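Local coordinates for protein cyclase (Uncultured organism, PDB 5IBZ) that belongs to the putative cyclase family, binds acetylphosphate and may act as an arylformamidase, at residues 116-127 against 142-150; 151-161 against 298-308. One frame throughout, in Å; residues are numbered along the deposited sequence.

Contact 1 of 2, residues 116-127 against 142-150; sequences ALSHGWYGESLY and GATKLGIEN. With UVW (acetylphosphate), chain F.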
loop_
_atom_site.group_PDB
_atom_site.type_symbol
_atom_site.label_atom_id
_atom_site.label_comp_id
_atom_site.label_asym_id
_atom_site.label_seq_id
_atom_site.Cartn_x
_atom_site.Cartn_y
_atom_site.Cartn_z
ATOM N N ALA B 116 13.677 -5.383 15.406
ATOM C CA ALA B 116 15.130 -5.177 15.344
ATOM C C ALA B 116 15.601 -4.272 16.463
ATOM O O ALA B 116 14.800 -3.615 17.131
ATOM C CB ALA B 116 15.513 -4.579 14.013
ATOM N N LEU B 117 16.914 -4.207 16.637
ATOM C CA LEU B 117 17.469 -3.326 17.664
ATOM C C LEU B 117 17.291 -1.848 17.276
ATOM O O LEU B 117 17.446 -0.961 18.108
ATOM C CB LEU B 117 18.943 -3.652 17.896
ATOM C CG LEU B 117 19.223 -5.112 18.212
ATOM C CD1 LEU B 117 20.704 -5.289 18.497
ATOM C CD2 LEU B 117 18.376 -5.634 19.384
ATOM N N SER B 118 16.981 -1.591 16.010
ATOM C CA SER B 118 16.642 -0.243 15.553
ATOM C C SER B 118 15.201 0.154 15.853
ATOM O O SER B 118 14.794 1.269 15.553
ATOM C CB SER B 118 16.895 -0.125 14.047
ATOM O OG SER B 118 16.365 -1.251 13.353
ATOM N N HIS B 119 14.401 -0.752 16.420
ATOM C CA HIS B 119 12.985 -0.465 16.673
ATOM C C HIS B 119 12.729 0.401 17.911
ATOM O O HIS B 119 11.723 1.103 17.960
ATOM C CB HIS B 119 12.187 -1.777 16.812
ATOM C CG HIS B 119 10.762 -1.590 17.225
ATOM N ND1 HIS B 119 9.864 -0.845 16.492
ATOM C CD2 HIS B 119 10.075 -2.055 18.296
ATOM C CE1 HIS B 119 8.688 -0.855 17.095
ATOM N NE2 HIS B 119 8.791 -1.584 18.194
ATOM N N GLY B 120 13.597 0.330 18.924
ATOM C CA GLY B 120 13.319 1.001 20.185
ATOM C C GLY B 120 14.562 1.301 20.988
ATOM O O GLY B 120 15.535 0.554 20.942
ATOM N N TRP B 121 14.505 2.387 21.742
ATOM C CA TRP B 121 15.629 2.834 22.546
ATOM C C TRP B 121 15.127 3.903 23.497
ATOM O O TRP B 121 13.930 4.122 23.600
ATOM C CB TRP B 121 16.761 3.366 21.657
ATOM C CG TRP B 121 16.440 4.625 20.885
ATOM C CD1 TRP B 121 16.797 5.916 21.213
ATOM C CD2 TRP B 121 15.723 4.718 19.645
ATOM N NE1 TRP B 121 16.337 6.786 20.266
ATOM C CE2 TRP B 121 15.682 6.085 19.286
ATOM C CE3 TRP B 121 15.123 3.783 18.800
ATOM C CZ2 TRP B 121 15.031 6.537 18.134
ATOM C CZ3 TRP B 121 14.498 4.227 17.648
ATOM C CH2 TRP B 121 14.450 5.588 17.328
ATOM N N TYR B 122 16.030 4.544 24.220
ATOM C CA TYR B 122 15.674 5.714 25.004
ATOM C C TYR B 122 16.835 6.677 24.883
ATOM O O TYR B 122 17.941 6.297 24.513
ATOM C CB TYR B 122 15.364 5.363 26.471
ATOM C CG TYR B 122 16.444 4.622 27.213
ATOM C CD1 TYR B 122 17.499 5.310 27.808
ATOM C CD2 TYR B 122 16.412 3.237 27.335
ATOM C CE1 TYR B 122 18.497 4.638 28.485
ATOM C CE2 TYR B 122 17.411 2.559 28.005
ATOM C CZ TYR B 122 18.444 3.273 28.590
ATOM O OH TYR B 122 19.438 2.626 29.275
ATOM N N GLY B 123 16.583 7.948 25.164
ATOM C CA GLY B 123 17.616 8.944 24.928
ATOM C C GLY B 123 18.020 9.040 23.464
ATOM O O GLY B 123 17.224 8.750 22.582
ATOM N N GLU B 124 19.246 9.484 23.199
ATOM C CA GLU B 124 19.651 9.782 21.831
ATOM C C GLU B 124 20.471 8.677 21.185
ATOM O O GLU B 124 20.917 8.826 20.049
ATOM C CB GLU B 124 20.424 11.094 21.792
ATOM C CG GLU B 124 19.540 12.283 22.165
ATOM C CD GLU B 124 20.270 13.612 22.129
ATOM O OE1 GLU B 124 21.488 13.623 21.848
ATOM O OE2 GLU B 124 19.620 14.649 22.386
ATOM N N SER B 125 20.654 7.574 21.900
ATOM C CA SER B 125 21.476 6.475 21.408
ATOM C C SER B 125 20.746 5.150 21.473
ATOM O O SER B 125 19.985 4.889 22.399
ATOM C CB SER B 125 22.776 6.347 22.211
ATOM O OG SER B 125 23.560 7.528 22.146
ATOM N N LEU B 126 21.023 4.326 20.466
ATOM C CA LEU B 126 20.519 2.965 20.385
ATOM C C LEU B 126 21.594 1.991 20.872
ATOM O O LEU B 126 22.668 2.410 21.331
ATOM C CB LEU B 126 20.090 2.642 18.954
ATOM C CG LEU B 126 18.791 3.272 18.451
ATOM C CD1 LEU B 126 18.970 4.719 18.029
ATOM C CD2 LEU B 126 18.288 2.451 17.306
ATOM N N TYR B 127 21.310 0.694 20.782
ATOM C CA TYR B 127 22.289 -0.341 21.130
ATOM C C TYR B 127 23.706 -0.009 20.616
ATOM O O TYR B 127 23.892 0.430 19.488
ATOM C CB TYR B 127 21.836 -1.721 20.590
ATOM C CG TYR B 127 22.978 -2.714 20.615
ATOM C CD1 TYR B 127 23.479 -3.192 21.821
ATOM C CD2 TYR B 127 23.604 -3.101 19.454
ATOM C CE1 TYR B 127 24.573 -4.055 21.849
ATOM C CE2 TYR B 127 24.693 -3.960 19.471
ATOM C CZ TYR B 127 25.175 -4.418 20.664
ATOM O OH TYR B 127 26.272 -5.244 20.661
ATOM N N GLY B 142 16.681 4.283 5.623
ATOM C CA GLY B 142 16.012 3.582 6.700
ATOM C C GLY B 142 16.920 3.464 7.902
ATOM O O GLY B 142 17.667 4.388 8.205
ATOM N N ALA B 143 16.875 2.321 8.572
ATOM C CA ALA B 143 17.843 2.032 9.623
ATOM C C ALA B 143 19.222 1.755 8.989
ATOM O O ALA B 143 19.499 0.633 8.550
ATOM C CB ALA B 143 17.376 0.866 10.452
ATOM N N THR B 144 20.084 2.772 8.921
ATOM C CA THR B 144 21.357 2.634 8.216
ATOM C C THR B 144 22.366 1.858 9.049
ATOM O O THR B 144 23.381 1.369 8.530
ATOM C CB THR B 144 21.970 3.998 7.834
ATOM O OG1 THR B 144 22.348 4.739 9.009
ATOM C CG2 THR B 144 20.993 4.794 6.994
ATOM N N LYS B 145 22.060 1.755 10.337
ATOM C CA LYS B 145 22.726 0.857 11.267
ATOM C C LYS B 145 21.620 0.114 12.016
ATOM O O LYS B 145 20.525 0.643 12.216
ATOM C CB LYS B 145 23.640 1.629 12.228
ATOM C CG LYS B 145 24.913 2.147 11.581
ATOM C CD LYS B 145 25.865 2.778 12.575
ATOM C CE LYS B 145 27.197 3.054 11.905
ATOM N NZ LYS B 145 28.208 3.486 12.915
ATOM N N LEU B 146 21.913 -1.127 12.409
ATOM C CA LEU B 146 21.001 -1.967 13.192
ATOM C C LEU B 146 19.705 -2.344 12.457
ATOM O O LEU B 146 18.711 -2.748 13.084
ATOM C CB LEU B 146 20.643 -1.290 14.516
ATOM C CG LEU B 146 21.812 -0.815 15.401
ATOM C CD1 LEU B 146 21.299 -0.144 16.668
ATOM C CD2 LEU B 146 22.764 -1.953 15.755
ATOM N N GLY B 147 19.719 -2.259 11.125
ATOM C CA GLY B 147 18.630 -2.771 10.334
ATOM C C GLY B 147 18.553 -4.283 10.473
ATOM O O GLY B 147 19.541 -4.946 10.813
ATOM N N ILE B 148 17.365 -4.829 10.238
ATOM C CA ILE B 148 17.126 -6.256 10.411
ATOM C C ILE B 148 17.964 -7.110 9.435
ATOM O O ILE B 148 18.126 -8.310 9.682
ATOM C CB ILE B 148 15.617 -6.575 10.267
ATOM C CG1 ILE B 148 15.252 -7.919 10.890
ATOM C CG2 ILE B 148 15.159 -6.558 8.813
ATOM C CD1 ILE B 148 15.261 -7.936 12.382
ATOM N N GLU B 149 18.541 -6.528 8.385
ATOM C CA GLU B 149 19.354 -7.331 7.458
ATOM C C GLU B 149 20.604 -7.861 8.167
ATOM O O GLU B 149 21.211 -8.845 7.723
ATOM C CB GLU B 149 19.738 -6.548 6.186
ATOM C CG GLU B 149 20.805 -5.460 6.295
ATOM C CD GLU B 149 20.344 -4.153 6.940
ATOM O OE1 GLU B 149 19.175 -4.021 7.365
ATOM O OE2 GLU B 149 21.203 -3.242 7.007
ATOM N N ASN B 150 20.974 -7.231 9.279
ATOM C CA ASN B 150 22.144 -7.662 10.031
ATOM C C ASN B 150 21.931 -9.024 10.680
ATOM O O ASN B 150 22.903 -9.646 11.134
ATOM C CB ASN B 150 22.519 -6.637 11.104
ATOM C CG ASN B 150 23.160 -5.393 10.527
ATOM O OD1 ASN B 150 24.334 -5.399 10.158
ATOM N ND2 ASN B 150 22.396 -4.314 10.440
HETATM C C1 UVW F . 4.035 -0.815 21.175
HETATM O O1 UVW F . 3.864 -0.419 20.073
HETATM C C1M UVW F . 3.327 -0.140 22.348
HETATM O O2 UVW F . 4.876 -1.901 21.432
HETATM P P UVW F . 5.807 -2.617 20.281
HETATM O O1P UVW F . 6.549 -1.587 19.462
HETATM O O2P UVW F . 6.774 -3.504 21.031
HETATM O O3P UVW F . 4.981 -3.463 19.347
HETATM O O HOH W 1 18.741 -5.036 14.573
#
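Leu146 meets the ring of Tyr127 at its edge, CD2 lying in the ring plane 4.0 Å from Tyr127 CD2, and the two side chains cross at about a right angle. The Tyr127 hydroxyl is held by Asp27. Within 116-127 a second flat group is covered on one face: Leu126 CD1 sits 3.6 Å above the Trp121 ring plane, over its centre. The imidazole of His119 is met in its plane by the phosphate of acetylphosphate, and NE2 donates to O1P of the ligand over 2.6 Å. With CG anti to the backbone N (chi1 173°), this ring is carried away from 142-150, while ND1 bonds to Ala100 O of the second subunit.

Leu146 is the main apolar link between the two segments. Its CD1 approaches Leu126 CB to 3.8 Å as the two leucines slide past each other in opposite directions, and Ile148 CD1 packs on Ala116 CB at 3.7 Å. Leu146 O takes a bond of 2.8 Å from Ser118 OG, which stands above the carbonyl plane, 52° out of it. A water donates to the same oxygen and accepts from Leu117 N.

The buried carbonyl thus receives one donor from the type I turn 116-119 directly and one from a water held by the same turn. Since that turn ends at His119, the bonds to Leu146 O are consistent with second-shell support for the pocket's phosphate-binding imidazole.

Contact 2 of 2, residues 151-161 against 298-308; sequences VKTSFLGRGVL and YEFFLAAQPLY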
loop_
_atom_site.group_PDB
_atom_site.type_symbol
_atom_site.label_atom_id
_atom_site.label_comp_id
_atom_site.label_asym_id
_atom_site.label_seq_id
_atom_site.Cartn_x
_atom_site.Cartn_y
_atom_site.Cartn_z
ATOM N N VAL B 151 20.687 -9.501 10.739
ATOM C CA VAL B 151 20.402 -10.812 11.301
ATOM C C VAL B 151 19.591 -11.656 10.303
ATOM O O VAL B 151 18.746 -12.474 10.683
ATOM C CB VAL B 151 19.667 -10.703 12.663
ATOM C CG1 VAL B 151 20.694 -10.374 13.754
ATOM C CG2 VAL B 151 18.549 -9.652 12.634
ATOM N N LYS B 152 19.898 -11.479 9.022
ATOM C CA LYS B 152 19.191 -12.243 8.006
ATOM C C LYS B 152 19.508 -13.733 8.107
ATOM O O LYS B 152 18.768 -14.555 7.550
ATOM C CB LYS B 152 19.505 -11.740 6.595
ATOM C CG LYS B 152 20.915 -11.986 6.136
ATOM C CD LYS B 152 21.085 -11.598 4.642
ATOM C CE LYS B 152 22.484 -11.943 4.169
ATOM N NZ LYS B 152 22.641 -11.809 2.698
ATOM N N THR B 153 20.595 -14.097 8.781
ATOM C CA THR B 153 20.861 -15.535 8.963
ATOM C C THR B 153 20.614 -16.004 10.408
ATOM O O THR B 153 20.737 -17.207 10.710
ATOM C CB THR B 153 22.293 -15.941 8.493
ATOM O OG1 THR B 153 23.291 -14.966 8.820
ATOM C CG2 THR B 153 22.289 -16.090 6.982
ATOM N N SER B 154 20.169 -15.101 11.273
ATOM C CA SER B 154 19.999 -15.449 12.681
ATOM C C SER B 154 18.624 -16.023 12.994
ATOM O O SER B 154 17.759 -16.173 12.109
ATOM C CB SER B 154 20.245 -14.220 13.571
ATOM O OG SER B 154 20.452 -14.604 14.923
ATOM N N PHE B 155 18.418 -16.303 14.276
ATOM C CA PHE B 155 17.164 -16.816 14.841
ATOM C C PHE B 155 16.769 -18.167 14.263
ATOM O O PHE B 155 15.593 -18.532 14.245
ATOM C CB PHE B 155 16.033 -15.799 14.674
ATOM C CG PHE B 155 16.433 -14.397 15.051
ATOM C CD1 PHE B 155 17.111 -14.145 16.217
ATOM C CD2 PHE B 155 16.153 -13.340 14.202
ATOM C CE1 PHE B 155 17.518 -12.841 16.542
ATOM C CE2 PHE B 155 16.534 -12.050 14.521
ATOM C CZ PHE B 155 17.218 -11.806 15.687
ATOM N N LEU B 156 17.782 -18.927 13.894
ATOM C CA LEU B 156 17.613 -20.315 13.575
ATOM C C LEU B 156 18.569 -21.059 14.505
ATOM O O LEU B 156 19.790 -20.937 14.378
ATOM C CB LEU B 156 17.881 -20.530 12.092
ATOM C CG LEU B 156 17.747 -21.945 11.566
ATOM C CD1 LEU B 156 17.216 -21.930 10.138
ATOM C CD2 LEU B 156 19.088 -22.652 11.657
ATOM N N GLY B 157 18.010 -21.784 15.475
ATOM C CA GLY B 157 18.786 -22.333 16.567
ATOM C C GLY B 157 17.853 -22.955 17.570
ATOM O O GLY B 157 16.785 -23.472 17.204
ATOM N N ARG B 158 18.255 -22.943 18.837
ATOM C CA ARG B 158 17.470 -23.621 19.861
ATOM C C ARG B 158 16.395 -22.685 20.406
ATOM O O ARG B 158 16.660 -21.514 20.693
ATOM C CB ARG B 158 18.373 -24.119 20.992
ATOM C CG ARG B 158 17.937 -25.479 21.557
ATOM C CD ARG B 158 18.928 -25.990 22.572
ATOM N NE ARG B 158 18.670 -25.322 23.817
ATOM C CZ ARG B 158 18.397 -25.922 24.970
ATOM N NH1 ARG B 158 18.435 -27.243 25.090
ATOM N NH2 ARG B 158 18.128 -25.185 26.027
ATOM N N GLY B 159 15.168 -23.191 20.497
ATOM C CA GLY B 159 14.089 -22.454 21.131
ATOM C C GLY B 159 13.609 -23.228 22.339
ATOM O O GLY B 159 13.704 -24.461 22.382
ATOM N N VAL B 160 13.117 -22.499 23.334
ATOM C CA VAL B 160 12.551 -23.085 24.531
ATOM C C VAL B 160 11.231 -22.385 24.841
ATOM O O VAL B 160 11.188 -21.144 24.957
ATOM C CB VAL B 160 13.504 -22.961 25.734
ATOM C CG1 VAL B 160 12.876 -23.620 26.996
ATOM C CG2 VAL B 160 14.851 -23.579 25.393
ATOM N N LEU B 161 10.166 -23.179 24.941
ATOM C CA LEU B 161 8.863 -22.697 25.391
ATOM C C LEU B 161 8.788 -22.691 26.895
ATOM O O LEU B 161 9.100 -23.689 27.536
ATOM C CB LEU B 161 7.727 -23.569 24.850
ATOM C CG LEU B 161 6.327 -23.261 25.380
ATOM C CD1 LEU B 161 5.837 -21.928 24.870
ATOM C CD2 LEU B 161 5.363 -24.386 24.995
ATOM N N TYR B 298 10.116 -29.313 25.946
ATOM C CA TYR B 298 9.886 -27.889 25.729
ATOM C C TYR B 298 11.036 -27.195 24.985
ATOM O O TYR B 298 10.985 -25.988 24.736
ATOM C CB TYR B 298 9.657 -27.214 27.072
ATOM C CG TYR B 298 8.320 -27.564 27.682
ATOM C CD1 TYR B 298 8.137 -28.726 28.409
ATOM C CD2 TYR B 298 7.252 -26.709 27.515
ATOM C CE1 TYR B 298 6.881 -29.011 28.955
ATOM C CE2 TYR B 298 6.027 -26.982 28.053
ATOM C CZ TYR B 298 5.840 -28.125 28.743
ATOM O OH TYR B 298 4.578 -28.358 29.252
ATOM N N GLU B 299 12.078 -27.968 24.666
ATOM C CA GLU B 299 13.223 -27.472 23.906
ATOM C C GLU B 299 13.173 -28.036 22.505
ATOM O O GLU B 299 12.910 -29.229 22.313
ATOM C CB GLU B 299 14.550 -27.850 24.574
ATOM C CG GLU B 299 14.702 -27.350 26.002
ATOM C CD GLU B 299 14.622 -28.462 27.039
ATOM O OE1 GLU B 299 14.186 -29.577 26.692
ATOM O OE2 GLU B 299 15.007 -28.221 28.208
ATOM N N PHE B 300 13.405 -27.184 21.511
ATOM C CA PHE B 300 13.234 -27.606 20.127
ATOM C C PHE B 300 14.121 -26.807 19.191
ATOM O O PHE B 300 14.794 -25.850 19.606
ATOM C CB PHE B 300 11.775 -27.445 19.705
ATOM C CG PHE B 300 11.188 -26.120 20.114
ATOM C CD1 PHE B 300 11.357 -24.999 19.331
ATOM C CD2 PHE B 300 10.511 -25.996 21.307
ATOM C CE1 PHE B 300 10.836 -23.792 19.720
ATOM C CE2 PHE B 300 9.993 -24.793 21.701
ATOM C CZ PHE B 300 10.162 -23.683 20.910
ATOM N N PHE B 301 14.141 -27.224 17.934
ATOM C CA PHE B 301 14.805 -26.447 16.893
ATOM C C PHE B 301 13.809 -25.408 16.404
ATOM O O PHE B 301 12.654 -25.724 16.139
ATOM C CB PHE B 301 15.297 -27.350 15.755
ATOM C CG PHE B 301 16.019 -26.631 14.648
ATOM C CD1 PHE B 301 15.316 -26.080 13.580
ATOM C CD2 PHE B 301 17.393 -26.542 14.667
ATOM C CE1 PHE B 301 16.000 -25.443 12.543
ATOM C CE2 PHE B 301 18.080 -25.888 13.643
ATOM C CZ PHE B 301 17.375 -25.353 12.581
ATOM N N LEU B 302 14.251 -24.160 16.346
ATOM C CA LEU B 302 13.407 -23.045 15.932
ATOM C C LEU B 302 13.949 -22.397 14.675
ATOM O O LEU B 302 15.113 -21.982 14.658
ATOM C CB LEU B 302 13.335 -22.010 17.040
ATOM C CG LEU B 302 12.467 -20.782 16.761
ATOM C CD1 LEU B 302 11.036 -21.170 16.480
ATOM C CD2 LEU B 302 12.531 -19.853 17.934
ATOM N N ALA B 303 13.125 -22.335 13.625
ATOM C CA ALA B 303 13.451 -21.573 12.424
ATOM C C ALA B 303 12.610 -20.322 12.414
ATOM O O ALA B 303 11.436 -20.360 11.993
ATOM C CB ALA B 303 13.202 -22.394 11.167
ATOM N N ALA B 304 13.201 -19.227 12.902
ATOM C CA ALA B 304 12.496 -17.962 13.061
ATOM C C ALA B 304 13.265 -16.835 12.379
ATOM O O ALA B 304 13.324 -15.697 12.864
ATOM C CB ALA B 304 12.269 -17.668 14.516
ATOM N N GLN B 305 13.752 -17.120 11.185
ATOM C CA GLN B 305 14.491 -16.108 10.428
ATOM C C GLN B 305 13.573 -14.955 10.006
ATOM O O GLN B 305 12.406 -15.152 9.676
ATOM C CB GLN B 305 15.168 -16.751 9.210
ATOM C CG GLN B 305 14.215 -17.249 8.105
ATOM C CD GLN B 305 13.733 -18.702 8.271
ATOM O OE1 GLN B 305 13.514 -19.191 9.383
ATOM N NE2 GLN B 305 13.522 -19.370 7.145
ATOM N N PRO B 306 14.106 -13.735 10.029
ATOM C CA PRO B 306 13.340 -12.615 9.498
ATOM C C PRO B 306 13.416 -12.573 7.979
ATOM O O PRO B 306 14.254 -13.252 7.383
ATOM C CB PRO B 306 14.060 -11.406 10.084
ATOM C CG PRO B 306 15.490 -11.831 10.057
ATOM C CD PRO B 306 15.485 -13.330 10.370
ATOM N N LEU B 307 12.551 -11.790 7.353
ATOM C CA LEU B 307 12.730 -11.483 5.930
ATOM C C LEU B 307 13.977 -10.609 5.755
ATOM O O LEU B 307 14.358 -9.852 6.657
ATOM C CB LEU B 307 11.525 -10.760 5.348
ATOM C CG LEU B 307 10.208 -11.528 5.382
ATOM C CD1 LEU B 307 9.102 -10.661 4.852
ATOM C CD2 LEU B 307 10.315 -12.819 4.550
ATOM N N TYR B 308 14.599 -10.713 4.588
ATOM C CA TYR B 308 15.771 -9.912 4.263
ATOM C C TYR B 308 15.328 -8.529 3.739
ATOM O O TYR B 308 15.102 -8.350 2.527
ATOM C CB TYR B 308 16.625 -10.661 3.229
ATOM C CG TYR B 308 17.922 -10.016 2.796
ATOM C CD1 TYR B 308 18.394 -8.847 3.379
ATOM C CD2 TYR B 308 18.640 -10.547 1.737
ATOM C CE1 TYR B 308 19.562 -8.247 2.948
ATOM C CE2 TYR B 308 19.812 -9.945 1.294
ATOM C CZ TYR B 308 20.262 -8.795 1.901
ATOM O OH TYR B 308 21.427 -8.185 1.463
#
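Lys152 leaves the backbone with CG between N and the carbonyl carbon (chi1 68°) and then runs fully extended, which lays its CD over the centre of the Tyr308 ring. This CH-pi contact measures 3.8 Å from Lys152 CD to the ring centroid, and the two side chains point the same way. Phe300 takes a similar first torsion (chi1 46°), folding its ring back across the neighbouring strand until Gly159 O lies 3.6 Å above the ring plane, over its centre. Gly159 CA also makes an off-centre CH-pi contact with this ring, 4.2 Å from the Phe300 centroid.

The backbones form an antiparallel pair in the large mixed sheet of the fold, where strand 299-303 lies between 158-163 and 320-322. Gly157 and Leu302 exchange two hydrogen bonds, as do Gly159 and Phe300; the straighter of the latter runs from Gly159 N to Phe300 O at 2.8 Å. Beyond the strands, Ala304 N still donates to Phe155 O, and Phe155 CD2 meets Pro306 CD at the ring edge, 3.9 Å away. At the other end, the Arg158 guanidinium forms a salt bridge with Asp198 through NH2.

From the N terminus, the chain first reaches 116-127, just after strand 113-115, and contact 1 closes a short loop of 14 residues without helix or strand. Segment 142-150 then leads directly into 151-161, which opens contact 2; that contact closes only after 136 further residues, a stretch holding the parallel strands 199-203, 244-247 and 278-281 and several helices. The two closures follow in series, neither nested nor crossed. Their centres lie 20 Å apart, yet they touch where Ile148 CG1 packs on Pro306 CB. Contact 1 joins the turn that carries His119 to loop 142-150, contact 2 the segment that follows to strand 299-303 of the central sheet, and both border the second subunit.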